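Local coordinates for cytochrome C-type biogenesis protein ccmF (Thermus thermophilus, PDB 6ZMQ) that probably acts as the heme lyase of cytochrome c maturation, a heme-binding membrane protein that handles heme on its way to apocytochrome c, at residues A[146-149]-A[150-154]; A[60-63]-A[64-68]. All blocks are in the same frame, centred on the assembly; numbering follows the deposited sequence.

Contact 1 (A[146-149]-A[150-154]); sequences FGIQ and VFFFG. With PTY (phosphatidylethanolamine), chain E.
I148 and F152, one helical turn apart, lie side by side and point the same way, with I148 CG2 3.7 Å from F152 CE2. Beneath them the backbone is regular alpha-helix, with V150 N bonded to F146 O, F151 N to G147 O (2.9 Å), F152 N to I148 O and F153 N to Q149 O (2.9 Å, N-H...O angle 159°). The F153 ring turns an edge to that last carbonyl. With CG anti to the backbone N (chi1 177°), F151 swings away from this turn into phosphatidylethanolamine, CD1 standing 3.7 Å from C17. V150 CG1 touches C41 at 3.7 Å, and lipid C21 lies 3.4 Å from G147 O; a side chain at G147 would collide with C23, and one at G154 with C37. Farther out, F332 stacks on the F151 ring and F329 meets it edge-to-face, while the Q149 amide makes weak hydrogen bonds to S35 and T125. An alanine in place of F151 would probably leave lipid C17 and the stacked F332 without the ring they touch. Such chemistry suits a transmembrane helix: peptide groups paired internally, hydrocarbon side chains turned to lipid and neighbouring helices, and Q149 the polar exception, buried and weakly partnered by neighbouring hydroxyls.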
loop_
_atom_site.group_PDB
_atom_site.type_symbol
_atom_site.label_atom_id
_atom_site.label_comp_id
_atom_site.label_asym_id
_atom_site.label_seq_id
_atom_site.Cartn_x
_atom_site.Cartn_y
_atom_site.Cartn_z
ATOM N N PHE A 146 -4.642 6.711 -21.962
ATOM C CA PHE A 146 -3.599 6.635 -22.976
ATOM C C PHE A 146 -2.505 7.672 -22.736
ATOM O O PHE A 146 -1.358 7.437 -23.107
ATOM C CB PHE A 146 -4.180 6.834 -24.377
ATOM C CG PHE A 146 -4.747 5.576 -24.999
ATOM C CD1 PHE A 146 -3.941 4.479 -25.210
ATOM C CD2 PHE A 146 -6.052 5.528 -25.477
ATOM C CE1 PHE A 146 -4.433 3.334 -25.808
ATOM C CE2 PHE A 146 -6.561 4.389 -26.075
ATOM C CZ PHE A 146 -5.742 3.288 -26.248
ATOM N N GLY A 147 -2.838 8.804 -22.105
ATOM C CA GLY A 147 -1.812 9.754 -21.691
ATOM C C GLY A 147 -0.874 9.212 -20.629
ATOM O O GLY A 147 0.335 9.460 -20.671
ATOM N N ILE A 148 -1.431 8.497 -19.641
ATOM C CA ILE A 148 -0.610 7.884 -18.585
ATOM C C ILE A 148 0.313 6.824 -19.181
ATOM O O ILE A 148 1.507 6.745 -18.847
ATOM C CB ILE A 148 -1.504 7.290 -17.480
ATOM C CG1 ILE A 148 -2.273 8.381 -16.738
ATOM C CG2 ILE A 148 -0.688 6.522 -16.449
ATOM C CD1 ILE A 148 -3.368 7.821 -15.848
ATOM N N GLN A 149 -0.235 6.013 -20.097
ATOM C CA GLN A 149 0.562 5.019 -20.820
ATOM C C GLN A 149 1.654 5.674 -21.659
ATOM O O GLN A 149 2.778 5.160 -21.737
ATOM C CB GLN A 149 -0.336 4.181 -21.730
ATOM C CG GLN A 149 -1.383 3.330 -21.049
ATOM C CD GLN A 149 -2.154 2.487 -22.048
ATOM O OE1 GLN A 149 -3.221 1.983 -21.746
ATOM N NE2 GLN A 149 -1.612 2.346 -23.251
ATOM N N VAL A 150 1.332 6.806 -22.299
ATOM C CA VAL A 150 2.306 7.548 -23.097
ATOM C C VAL A 150 3.411 8.116 -22.214
ATOM O O VAL A 150 4.585 8.092 -22.599
ATOM C CB VAL A 150 1.587 8.624 -23.943
ATOM C CG1 VAL A 150 2.473 9.810 -24.301
ATOM C CG2 VAL A 150 1.119 8.000 -25.209
ATOM N N PHE A 151 3.073 8.556 -20.988
ATOM C CA PHE A 151 4.116 9.003 -20.059
ATOM C C PHE A 151 5.024 7.858 -19.640
ATOM O O PHE A 151 6.243 8.027 -19.599
ATOM C CB PHE A 151 3.564 9.655 -18.793
ATOM C CG PHE A 151 4.666 10.043 -17.816
ATOM C CD1 PHE A 151 5.624 10.987 -18.176
ATOM C CD2 PHE A 151 4.801 9.401 -16.593
ATOM C CE1 PHE A 151 6.652 11.332 -17.304
ATOM C CE2 PHE A 151 5.827 9.739 -15.715
ATOM C CZ PHE A 151 6.753 10.705 -16.073
ATOM N N PHE A 152 4.446 6.688 -19.325
ATOM C CA PHE A 152 5.257 5.552 -18.875
ATOM C C PHE A 152 6.164 5.030 -19.979
ATOM O O PHE A 152 7.344 4.758 -19.744
ATOM C CB PHE A 152 4.377 4.414 -18.356
ATOM C CG PHE A 152 3.917 4.614 -16.957
ATOM C CD1 PHE A 152 4.789 5.099 -15.993
ATOM C CD2 PHE A 152 2.618 4.301 -16.598
ATOM C CE1 PHE A 152 4.364 5.288 -14.699
ATOM C CE2 PHE A 152 2.185 4.485 -15.303
ATOM C CZ PHE A 152 3.057 4.983 -14.359
ATOM N N PHE A 153 5.658 4.953 -21.204
ATOM C CA PHE A 153 6.497 4.404 -22.257
ATOM C C PHE A 153 7.413 5.462 -22.871
ATOM O O PHE A 153 8.491 5.120 -23.363
ATOM C CB PHE A 153 5.621 3.693 -23.285
ATOM C CG PHE A 153 5.151 2.342 -22.806
ATOM C CD1 PHE A 153 5.981 1.238 -22.909
ATOM C CD2 PHE A 153 3.919 2.190 -22.181
ATOM C CE1 PHE A 153 5.576 -0.004 -22.444
ATOM C CE2 PHE A 153 3.503 0.949 -21.713
ATOM C CZ PHE A 153 4.340 -0.143 -21.847
ATOM N N GLY A 154 7.038 6.745 -22.810
ATOM C CA GLY A 154 7.994 7.805 -23.094
ATOM C C GLY A 154 9.136 7.853 -22.095
ATOM O O GLY A 154 10.307 7.872 -22.482
HETATM C C1 PTY E . 15.897 16.432 -19.080
HETATM C C2 PTY E . 22.027 19.044 -16.468
HETATM C C3 PTY E . 20.768 18.606 -15.721
HETATM O O4 PTY E . 15.967 15.055 -19.307
HETATM C C5 PTY E . 16.283 16.630 -16.587
HETATM C C6 PTY E . 15.261 16.781 -17.730
HETATM O O7 PTY E . 14.084 16.026 -17.493
HETATM C C8 PTY E . 12.858 16.670 -17.799
HETATM O O10 PTY E . 12.873 17.739 -18.310
HETATM C C11 PTY E . 11.495 16.023 -17.480
HETATM C C12 PTY E . 10.304 16.812 -18.068
HETATM C C13 PTY E . 8.978 16.560 -17.317
HETATM C C14 PTY E . 7.765 16.361 -18.242
HETATM C C15 PTY E . 6.725 15.406 -17.633
HETATM C C16 PTY E . 5.283 15.712 -18.075
HETATM C C17 PTY E . 4.659 14.496 -18.780
HETATM C C18 PTY E . 3.132 14.421 -18.627
HETATM C C19 PTY E . 2.558 13.322 -19.531
HETATM C C20 PTY E . 1.034 13.461 -19.661
HETATM C C21 PTY E . 0.530 12.793 -20.946
HETATM C C22 PTY E . -0.566 13.637 -21.610
HETATM C C23 PTY E . -1.931 13.368 -20.965
HETATM C C24 PTY E . -3.040 14.103 -21.728
HETATM C C25 PTY E . -4.433 13.685 -21.249
HETATM C C26 PTY E . -5.178 14.895 -20.678
HETATM C C27 PTY E . -6.664 14.829 -21.026
HETATM C C28 PTY E . -7.425 15.728 -20.056
HETATM C C29 PTY E . -8.754 16.177 -20.654
HETATM C C30 PTY E . 15.979 14.740 -20.672
HETATM C C31 PTY E . 14.662 14.700 -21.448
HETATM O O30 PTY E . 17.004 14.523 -21.229
HETATM C C32 PTY E . 13.663 13.813 -20.703
HETATM C C33 PTY E . 12.254 13.941 -21.288
HETATM C C34 PTY E . 11.349 12.867 -20.679
HETATM C C35 PTY E . 9.917 13.029 -21.197
HETATM C C36 PTY E . 9.180 11.688 -21.192
HETATM C C37 PTY E . 8.113 11.689 -22.287
HETATM C C38 PTY E . 6.730 11.503 -21.661
HETATM C C39 PTY E . 5.625 11.702 -22.700
HETATM C C40 PTY E . 4.948 13.054 -22.470
HETATM C C41 PTY E . 3.639 13.157 -23.256
HETATM C C42 PTY E . 3.902 13.785 -24.624
HETATM C C43 PTY E . 2.610 14.398 -25.158
HETATM C C44 PTY E . 2.051 13.481 -26.241
HETATM P P1 PTY E . 18.566 17.967 -16.990
HETATM O O11 PTY E . 20.092 17.625 -16.460
HETATM O O12 PTY E . 17.960 19.030 -16.105
HETATM O O13 PTY E . 18.680 18.523 -18.388
HETATM O O14 PTY E . 17.619 16.609 -17.035
HETATM N N1 PTY E . 21.970 20.475 -16.708
#

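Contact 2 (A[60-63]-A[64-68]); sequences LVFP and AFLAA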
loop_
_atom_site.group_PDB
_atom_site.type_symbol
_atom_site.label_atom_id
_atom_site.label_comp_id
_atom_site.label_asym_id
_atom_site.label_seq_id
_atom_site.Cartn_x
_atom_site.Cartn_y
_atom_site.Cartn_z
ATOM N N LEU A 60 -7.254 0.423 -30.256
ATOM C CA LEU A 60 -5.836 0.320 -29.918
ATOM C C LEU A 60 -5.543 -0.083 -28.468
ATOM O O LEU A 60 -4.372 -0.082 -28.076
ATOM C CB LEU A 60 -5.117 1.631 -30.225
ATOM C CG LEU A 60 -5.169 2.123 -31.667
ATOM C CD1 LEU A 60 -5.157 3.608 -31.632
ATOM C CD2 LEU A 60 -3.978 1.606 -32.467
ATOM N N VAL A 61 -6.551 -0.436 -27.668
ATOM C CA VAL A 61 -6.286 -0.842 -26.284
ATOM C C VAL A 61 -5.647 -2.228 -26.232
ATOM O O VAL A 61 -4.731 -2.475 -25.441
ATOM C CB VAL A 61 -7.569 -0.781 -25.434
ATOM C CG1 VAL A 61 -7.845 0.645 -24.973
ATOM C CG2 VAL A 61 -8.737 -1.304 -26.216
ATOM N N PHE A 62 -6.143 -3.154 -27.053
ATOM C CA PHE A 62 -5.555 -4.490 -27.144
ATOM C C PHE A 62 -4.138 -4.507 -27.746
ATOM O O PHE A 62 -3.270 -5.180 -27.158
ATOM C CB PHE A 62 -6.558 -5.405 -27.871
ATOM C CG PHE A 62 -6.407 -6.870 -27.570
ATOM C CD1 PHE A 62 -6.641 -7.365 -26.292
ATOM C CD2 PHE A 62 -6.071 -7.761 -28.589
ATOM C CE1 PHE A 62 -6.519 -8.719 -26.028
ATOM C CE2 PHE A 62 -5.939 -9.113 -28.337
ATOM C CZ PHE A 62 -6.166 -9.596 -27.052
ATOM N N PRO A 63 -3.810 -3.797 -28.857
ATOM C CA PRO A 63 -2.399 -3.813 -29.308
ATOM C C PRO A 63 -1.393 -3.120 -28.391
ATOM O O PRO A 63 -0.233 -3.559 -28.338
ATOM C CB PRO A 63 -2.472 -3.111 -30.670
ATOM C CG PRO A 63 -3.788 -3.433 -31.174
ATOM C CD PRO A 63 -4.640 -3.252 -29.961
ATOM N N ALA A 64 -1.797 -2.063 -27.672
ATOM C CA ALA A 64 -0.898 -1.368 -26.748
ATOM C C ALA A 64 -0.495 -2.264 -25.585
ATOM O O ALA A 64 0.694 -2.337 -25.226
ATOM C CB ALA A 64 -1.569 -0.104 -26.210
ATOM N N PHE A 65 -1.471 -2.993 -25.034
ATOM C CA PHE A 65 -1.186 -3.970 -23.988
ATOM C C PHE A 65 -0.379 -5.141 -24.534
ATOM O O PHE A 65 0.451 -5.711 -23.817
ATOM C CB PHE A 65 -2.496 -4.446 -23.334
ATOM C CG PHE A 65 -2.391 -5.782 -22.621
ATOM C CD1 PHE A 65 -1.757 -5.856 -21.385
ATOM C CD2 PHE A 65 -2.876 -6.960 -23.196
ATOM C CE1 PHE A 65 -1.627 -7.069 -20.722
ATOM C CE2 PHE A 65 -2.753 -8.166 -22.535
ATOM C CZ PHE A 65 -2.128 -8.218 -21.298
ATOM N N LEU A 66 -0.605 -5.513 -25.798
ATOM C CA LEU A 66 0.139 -6.630 -26.378
ATOM C C LEU A 66 1.607 -6.287 -26.589
ATOM O O LEU A 66 2.483 -7.127 -26.355
ATOM C CB LEU A 66 -0.497 -7.073 -27.690
ATOM C CG LEU A 66 -1.642 -8.052 -27.452
ATOM C CD1 LEU A 66 -2.379 -8.350 -28.744
ATOM C CD2 LEU A 66 -1.132 -9.327 -26.794
ATOM N N ALA A 67 1.898 -5.061 -27.025
ATOM C CA ALA A 67 3.292 -4.645 -27.151
ATOM C C ALA A 67 3.941 -4.442 -25.783
ATOM O O ALA A 67 5.139 -4.714 -25.613
ATOM C CB ALA A 67 3.392 -3.383 -27.993
ATOM N N ALA A 68 3.168 -3.979 -24.787
ATOM C CA ALA A 68 3.680 -3.929 -23.413
ATOM C C ALA A 68 4.007 -5.321 -22.880
ATOM O O ALA A 68 5.063 -5.517 -22.262
ATOM C CB ALA A 68 2.663 -3.241 -22.493
#
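F62 and L66 meet one turn apart near the start of helix 61-81, where the leucine's CD1 lies 3.7 Å from CE2 of the phenylalanine and equally near CD2, their side chains crossing at a slant. F62, with CG anti to its own N (chi1 -156°), holds its ring out from the helix, and L66 (CG beside its N, chi1 -85°) reaches back to it with CD1. Both residues are on the surface, and this apolar pair forms the loose side of the turn. L66 also leans over the backbone, its CG 3.3 Å from F62 O, the oxygen that accepts the hydrogen bond from L66 N at 3.0 Å. The opposite character belongs to the small residues: A64 and A67 are buried, and their short side chains let helix 20-47 come close, A64 lying on S35 and A67 on A31. A64 CB sits 3.4 Å from L60 O. L60 holds the N-cap position, and its carbonyl takes A64 N at 3.3 Å. The next bond, F65 N to V61 O, is weak, whereas A67 N to P63 O has the usual length, 2.9 Å. P63 has no N-H to give, and in a helix's first turn this costs no helical bond. The chemistry thus implies an apolar helix start, with V61, F65 and the alanines facing other helices and F62 and L66 the surface, consistent with a membrane-embedded segment.

How the contacts relate
Contact 2 comes first along the chain, on helix 61-81, and contact 1 follows on helix 135-157; their centres are 12 Å apart, on the same side of the chain's centre. The two helices pack directly: F153 CZ meets A68 CB at 3.6 Å, F146 CZ meets V61 CG1 at 3.6 Å, and Q149 NE2 lies 3.8 Å from A64 CB. The larger side chains of 146-154 thus rest against small or branched ones of 60-68. Helices 20-47 and 110-129 touch both contacts, whereas helix 325-345 touches contact 1. Together they belong to one transmembrane bundle, with contact 1 between this helix neighbour and a bound lipid.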